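Local coordinates for pyrrolysyl-tRNA synthetase (Desulfitobacterium hafniense, PDB 3DSQ), which probably attaches pyrrolysine to its tRNA in an ATP-dependent reaction, as a homodimeric class II aminoacyl-tRNA synthetase, at residues 193-196 and 197-201; 253-257 and 258-262. All coordinates share one frame; numbering follows the deposited sequence.

Interaction 1 (193-196 and 197-201)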
ATOM      1  N   ASP B 193       2.334  25.937  -2.896  1.00 40.97           N
ATOM      2  CA  ASP B 193       0.991  25.486  -3.242  1.00 41.29           C
ATOM      3  C   ASP B 193       0.794  24.029  -2.835  1.00 41.95           C
ATOM      4  O   ASP B 193      -0.174  23.687  -2.155  1.00 43.08           O
ATOM      5  CB  ASP B 193       0.744  25.607  -4.747  1.00 42.46           C
ATOM      6  CG  ASP B 193       0.822  27.038  -5.249  1.00 46.25           C
ATOM      7  OD1 ASP B 193       0.389  27.961  -4.517  1.00 47.15           O
ATOM      8  OD2 ASP B 193       1.299  27.233  -6.390  1.00 44.88           O
ATOM      9  N   MET B 194       1.714  23.174  -3.270  1.00 40.32           N
ATOM     10  CA  MET B 194       1.653  21.751  -2.963  1.00 39.46           C
ATOM     11  C   MET B 194       1.588  21.513  -1.463  1.00 36.31           C
ATOM     12  O   MET B 194       0.748  20.761  -0.986  1.00 36.64           O
ATOM     13  CB  MET B 194       2.877  21.039  -3.537  1.00 40.34           C
ATOM     14  CG  MET B 194       3.064  21.255  -5.024  1.00 42.68           C
ATOM     15  SD  MET B 194       4.478  20.338  -5.657  1.00 44.94           S
ATOM     16  CE  MET B 194       3.685  19.312  -6.851  1.00 41.91           C
ATOM     17  N   ALA B 195       2.485  22.148  -0.721  1.00 35.76           N
ATOM     18  CA  ALA B 195       2.511  21.999   0.728  1.00 36.14           C
ATOM     19  C   ALA B 195       1.147  22.354   1.322  1.00 37.81           C
ATOM     20  O   ALA B 195       0.571  21.591   2.108  1.00 37.84           O
ATOM     21  CB  ALA B 195       3.581  22.890   1.314  1.00 33.21           C
ATOM     22  N   ARG B 196       0.630  23.515   0.933  1.00 38.25           N
ATOM     23  CA  ARG B 196      -0.661  23.978   1.421  1.00 39.33           C
ATOM     24  C   ARG B 196      -1.795  23.026   1.071  1.00 38.66           C
ATOM     25  O   ARG B 196      -2.603  22.692   1.936  1.00 39.36           O
ATOM     26  CB  ARG B 196      -0.947  25.382   0.878  1.00 40.91           C
ATOM     27  CG  ARG B 196      -0.003  26.436   1.439  1.00 41.64           C
ATOM     28  CD  ARG B 196      -0.144  27.763   0.716  1.00 45.49           C
ATOM     29  NE  ARG B 196       0.705  28.796   1.302  1.00 46.71           N
ATOM     30  CZ  ARG B 196       1.026  29.934   0.695  1.00 47.95           C
ATOM     31  NH1 ARG B 196       0.570  30.191  -0.522  1.00 46.55           N
ATOM     32  NH2 ARG B 196       1.806  30.815   1.307  1.00 50.16           N
ATOM     33  N   TRP B 197      -1.857  22.583  -0.182  1.00 38.96           N
ATOM     34  CA  TRP B 197      -2.908  21.655  -0.597  1.00 40.41           C
ATOM     35  C   TRP B 197      -2.891  20.410   0.277  1.00 40.08           C
ATOM     36  O   TRP B 197      -3.928  19.953   0.760  1.00 39.21           O
ATOM     37  CB  TRP B 197      -2.723  21.207  -2.052  1.00 42.37           C
ATOM     38  CG  TRP B 197      -3.020  22.244  -3.089  1.00 46.59           C
ATOM     39  CD1 TRP B 197      -4.061  23.132  -3.095  1.00 46.42           C
ATOM     40  CD2 TRP B 197      -2.294  22.469  -4.306  1.00 47.32           C
ATOM     41  NE1 TRP B 197      -4.028  23.893  -4.238  1.00 46.74           N
ATOM     42  CE2 TRP B 197      -2.954  23.509  -4.999  1.00 46.88           C
ATOM     43  CE3 TRP B 197      -1.149  21.892  -4.877  1.00 46.99           C
ATOM     44  CZ2 TRP B 197      -2.509  23.987  -6.236  1.00 46.30           C
ATOM     45  CZ3 TRP B 197      -0.704  22.368  -6.109  1.00 47.51           C
ATOM     46  CH2 TRP B 197      -1.387  23.408  -6.774  1.00 47.68           C
ATOM     47  N   VAL B 198      -1.695  19.863   0.464  1.00 39.60           N
ATOM     48  CA  VAL B 198      -1.508  18.660   1.257  1.00 39.72           C
ATOM     49  C   VAL B 198      -1.789  18.858   2.744  1.00 40.03           C
ATOM     50  O   VAL B 198      -2.591  18.130   3.339  1.00 38.22           O
ATOM     51  CB  VAL B 198      -0.071  18.115   1.083  1.00 39.00           C
ATOM     52  CG1 VAL B 198       0.162  16.943   2.025  1.00 38.61           C
ATOM     53  CG2 VAL B 198       0.138  17.673  -0.360  1.00 36.50           C
ATOM     54  N   LEU B 199      -1.128  19.842   3.341  1.00 40.46           N
ATOM     55  CA  LEU B 199      -1.312  20.102   4.757  1.00 40.57           C
ATOM     56  C   LEU B 199      -2.752  20.475   5.088  1.00 41.43           C
ATOM     57  O   LEU B 199      -3.239  20.177   6.180  1.00 40.37           O
ATOM     58  CB  LEU B 199      -0.341  21.188   5.209  1.00 41.46           C
ATOM     59  CG  LEU B 199       1.120  20.749   5.072  1.00 41.48           C
ATOM     60  CD1 LEU B 199       2.043  21.909   5.356  1.00 41.82           C
ATOM     61  CD2 LEU B 199       1.398  19.591   6.022  1.00 41.75           C
ATOM     62  N   GLU B 200      -3.443  21.111   4.148  1.00 42.40           N
ATOM     63  CA  GLU B 200      -4.829  21.483   4.390  1.00 43.94           C
ATOM     64  C   GLU B 200      -5.686  20.227   4.378  1.00 42.79           C
ATOM     65  O   GLU B 200      -6.558  20.043   5.229  1.00 43.02           O
ATOM     66  CB  GLU B 200      -5.333  22.459   3.327  1.00 46.64           C
ATOM     67  CG  GLU B 200      -6.789  22.861   3.531  1.00 52.27           C
ATOM     68  CD  GLU B 200      -7.044  23.500   4.894  1.00 55.96           C
ATOM     69  OE1 GLU B 200      -8.223  23.588   5.299  1.00 58.52           O
ATOM     70  OE2 GLU B 200      -6.072  23.919   5.562  1.00 57.94           O
ATOM     71  N   ALA B 201      -5.435  19.356   3.410  1.00 40.30           N
ATOM     72  CA  ALA B 201      -6.187  18.118   3.323  1.00 38.63           C
ATOM     73  C   ALA B 201      -5.868  17.230   4.526  1.00 37.71           C
ATOM     74  O   ALA B 201      -6.704  16.436   4.950  1.00 38.62           O
ATOM     75  CB  ALA B 201      -5.861  17.392   2.025  1.00 36.47           C
TER
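Asp193 and Trp197, one turn apart on helix 187-201, illustrate how an aromatic ring can pack against the helix that carries it. Asp193 CB sits over the six-membered ring of the indole, 3.8 Å from its centroid, in a CH-pi contact only 16° off the ring normal. On the same face, and nearer the rim, the carbonyl oxygen of Asp193 lies 3.0 Å above the ring plane. The indole reaches this position because CG stands beside the backbone N of Trp197 (chi1 -72°), which turns the ring back toward the preceding turn. Met194 crosses the far end of the ring obliquely, its CG 4.1 Å from Trp197 CZ3.

The inner side of the helix is the closely packed one: Met194, Ala195, Val198 and Leu199 are buried, and the first three face Val251, Leu253 and Phe255 of strand 250-256. Leu199 N bonds to Ala195 O at 2.7 Å, almost straight, while Leu199 CG lies near the same oxygen at 3.1 Å. Met194 and Val198 also pack onto Leu177 of strand 171-180. The outer side is looser: Arg196 and Glu200 share the backbone bond from Glu200 N to Arg196 O, but their side chains are exposed. Arg196 has a long, weak ion pair with Glu192, and Glu200 one with Arg205.

Asp193 O is engaged by the N-H of Trp197, while the aliphatic CB of Asp193 supplies the favourable contact to the ring. Across this turn the indole is therefore held by dispersion and CH-pi contact rather than by a polar bond.

Interaction 2 (253-257 and 258-262)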
ATOM      1  N   LEU B 253       7.578  17.335  -3.837  1.00 30.51           N
ATOM      2  CA  LEU B 253       7.492  17.426  -2.394  1.00 30.30           C
ATOM      3  C   LEU B 253       7.139  16.045  -1.867  1.00 29.01           C
ATOM      4  O   LEU B 253       6.241  15.389  -2.397  1.00 28.07           O
ATOM      5  CB  LEU B 253       6.406  18.441  -2.012  1.00 30.61           C
ATOM      6  CG  LEU B 253       6.298  18.945  -0.573  1.00 34.70           C
ATOM      7  CD1 LEU B 253       7.580  19.641  -0.152  1.00 35.73           C
ATOM      8  CD2 LEU B 253       5.114  19.919  -0.476  1.00 36.10           C
ATOM      9  N   GLY B 254       7.858  15.602  -0.838  1.00 29.05           N
ATOM     10  CA  GLY B 254       7.583  14.301  -0.260  1.00 28.88           C
ATOM     11  C   GLY B 254       7.227  14.341   1.214  1.00 28.54           C
ATOM     12  O   GLY B 254       7.868  15.039   1.992  1.00 30.17           O
ATOM     13  N   PHE B 255       6.209  13.572   1.598  1.00 29.59           N
ATOM     14  CA  PHE B 255       5.758  13.510   2.987  1.00 29.24           C
ATOM     15  C   PHE B 255       5.774  12.090   3.562  1.00 28.89           C
ATOM     16  O   PHE B 255       5.558  11.110   2.852  1.00 27.87           O
ATOM     17  CB  PHE B 255       4.307  14.008   3.130  1.00 31.18           C
ATOM     18  CG  PHE B 255       4.056  15.401   2.609  1.00 33.85           C
ATOM     19  CD1 PHE B 255       4.173  15.694   1.253  1.00 34.55           C
ATOM     20  CD2 PHE B 255       3.614  16.405   3.474  1.00 36.79           C
ATOM     21  CE1 PHE B 255       3.841  16.962   0.761  1.00 36.02           C
ATOM     22  CE2 PHE B 255       3.281  17.678   2.990  1.00 37.52           C
ATOM     23  CZ  PHE B 255       3.395  17.951   1.629  1.00 36.32           C
ATOM     24  N   GLY B 256       6.020  11.997   4.864  1.00 27.71           N
ATOM     25  CA  GLY B 256       5.956  10.719   5.554  1.00 27.10           C
ATOM     26  C   GLY B 256       4.587  10.782   6.219  1.00 25.54           C
ATOM     27  O   GLY B 256       4.394  11.593   7.104  1.00 25.05           O
ATOM     28  N   LEU B 257       3.633   9.958   5.792  1.00 25.58           N
ATOM     29  CA  LEU B 257       2.286  10.024   6.360  1.00 27.24           C
ATOM     30  C   LEU B 257       2.146   9.611   7.824  1.00 27.14           C
ATOM     31  O   LEU B 257       1.377  10.235   8.567  1.00 25.45           O
ATOM     32  CB  LEU B 257       1.297   9.225   5.495  1.00 24.28           C
ATOM     33  CG  LEU B 257       1.187   9.694   4.041  1.00 27.21           C
ATOM     34  CD1 LEU B 257      -0.015   9.040   3.388  1.00 25.70           C
ATOM     35  CD2 LEU B 257       1.058  11.222   3.977  1.00 26.40           C
ATOM     36  N   GLU B 258       2.863   8.568   8.245  1.00 24.63           N
ATOM     37  CA  GLU B 258       2.777   8.151   9.641  1.00 25.61           C
ATOM     38  C   GLU B 258       3.315   9.280  10.504  1.00 27.70           C
ATOM     39  O   GLU B 258       2.761   9.591  11.561  1.00 27.04           O
ATOM     40  CB  GLU B 258       3.586   6.868   9.919  1.00 24.87           C
ATOM     41  CG  GLU B 258       3.059   5.590   9.252  1.00 21.93           C
ATOM     42  CD  GLU B 258       3.496   5.464   7.805  1.00 19.54           C
ATOM     43  OE1 GLU B 258       4.282   6.322   7.355  1.00 18.63           O
ATOM     44  OE2 GLU B 258       3.063   4.510   7.120  1.00 22.71           O
ATOM     45  N   ARG B 259       4.391   9.908  10.047  1.00 29.18           N
ATOM     46  CA  ARG B 259       4.976  11.003  10.799  1.00 31.51           C
ATOM     47  C   ARG B 259       4.010  12.193  10.833  1.00 31.05           C
ATOM     48  O   ARG B 259       3.891  12.873  11.847  1.00 28.86           O
ATOM     49  CB  ARG B 259       6.314  11.417  10.188  1.00 33.66           C
ATOM     50  CG  ARG B 259       6.979  12.544  10.939  1.00 39.61           C
ATOM     51  CD  ARG B 259       8.392  12.812  10.452  1.00 45.64           C
ATOM     52  NE  ARG B 259       8.963  13.964  11.149  1.00 50.96           N
ATOM     53  CZ  ARG B 259      10.220  14.379  11.019  1.00 53.03           C
ATOM     54  NH1 ARG B 259      11.055  13.735  10.213  1.00 53.24           N
ATOM     55  NH2 ARG B 259      10.640  15.441  11.700  1.00 53.50           N
ATOM     56  N   LEU B 260       3.331  12.443   9.719  1.00 31.42           N
ATOM     57  CA  LEU B 260       2.361  13.528   9.661  1.00 31.29           C
ATOM     58  C   LEU B 260       1.284  13.241  10.692  1.00 30.94           C
ATOM     59  O   LEU B 260       0.944  14.098  11.503  1.00 31.87           O
ATOM     60  CB  LEU B 260       1.700  13.616   8.280  1.00 32.84           C
ATOM     61  CG  LEU B 260       2.290  14.460   7.144  1.00 36.77           C
ATOM     62  CD1 LEU B 260       1.204  14.642   6.084  1.00 36.47           C
ATOM     63  CD2 LEU B 260       2.731  15.832   7.640  1.00 36.27           C
ATOM     64  N   LEU B 261       0.752  12.020  10.656  1.00 29.61           N
ATOM     65  CA  LEU B 261      -0.294  11.618  11.591  1.00 28.04           C
ATOM     66  C   LEU B 261       0.128  11.744  13.043  1.00 28.62           C
ATOM     67  O   LEU B 261      -0.650  12.213  13.882  1.00 28.17           O
ATOM     68  CB  LEU B 261      -0.741  10.176  11.317  1.00 25.29           C
ATOM     69  CG  LEU B 261      -1.626  10.010  10.083  1.00 25.95           C
ATOM     70  CD1 LEU B 261      -1.882   8.550   9.842  1.00 22.26           C
ATOM     71  CD2 LEU B 261      -2.943  10.772  10.270  1.00 23.51           C
ATOM     72  N   MET B 262       1.352  11.319  13.350  1.00 27.60           N
ATOM     73  CA  MET B 262       1.836  11.404  14.720  1.00 29.33           C
ATOM     74  C   MET B 262       1.858  12.858  15.202  1.00 30.33           C
ATOM     75  O   MET B 262       1.499  13.162  16.343  1.00 30.01           O
ATOM     76  CB  MET B 262       3.242  10.811  14.824  1.00 29.60           C
ATOM     77  CG  MET B 262       3.955  11.161  16.125  1.00 29.34           C
ATOM     78  SD  MET B 262       5.558  10.324  16.267  1.00 32.44           S
ATOM     79  CE  MET B 262       6.495  11.222  15.052  1.00 30.08           C
TER
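Gly256, at the N-cap position, ends a strand and passes its carbonyl to the helix that follows: Leu260 N donates to Gly256 O at 2.9 Å, and the axes of strand 253-256 and helix 258-262 diverge by 63°. The next bond, from Leu261 N to Leu257 O at 2.8 Å, is the straighter of the two. These successive bonds, each spanning four residues, begin the helix right at the end of the strand.

Leu260 is the side chain that joins the two elements. Its CB leads back toward the strand, and its CD1 methyl meets two partners. One is Phe255 CD2, 4.0 Å away and reached obliquely. The other is Leu257 CD2, which Leu260 CD1 also meets at 4.0 Å as the two leucines cross. With CG beside the backbone N of Leu260 (chi1 -89°), the branch leans back over the turn, leaving CG 3.6 Å from Gly256 O.

The glycine-rich strand, with Gly254 and Gly256 on either side of Phe255, runs into a helix bearing Glu258 and Arg259. This is the strand-helix signature known as motif 3 of class II aminoacyl-tRNA synthetases. In relatives the arginine of this motif contacts ATP, and Arg259 is consistent with that role, although no nucleotide is bound here.

The polar pair of the motif diverges. The Glu258 chain folds over about its CB-CG bond (chi2 82°) and is buried, its OE2 hydrogen-bonded to Thr173 OG1 on strand 171-180. Arg259 keeps its CB 3.6 Å from Gly256 O, then extends its chain away from the turn to a long, weak ion pair with Glu229.

In the fold
Interactions 1 and 2, with centres about 12 Å apart, meet where helix 187-201 packs on strand 250-256 of the central, largely antiparallel sheet of the class II fold. Val198 CG1 presses against Phe255 CE2 at 3.3 Å, and Leu199 CD2 touches the same ring carbon at 4.1 Å. One turn earlier on the helix, Ala195 N is approached by Leu253 CD2 at 3.5 Å. Phe255 therefore links the contacts, receiving Val198 and Leu199 on its ring while also meeting Leu260 within interaction 2. Arg259 probably faces the ATP site, as in relatives. Its side chain is also about 6 Å from the sodium ion bound at Ser163, Gln164 and Gln167.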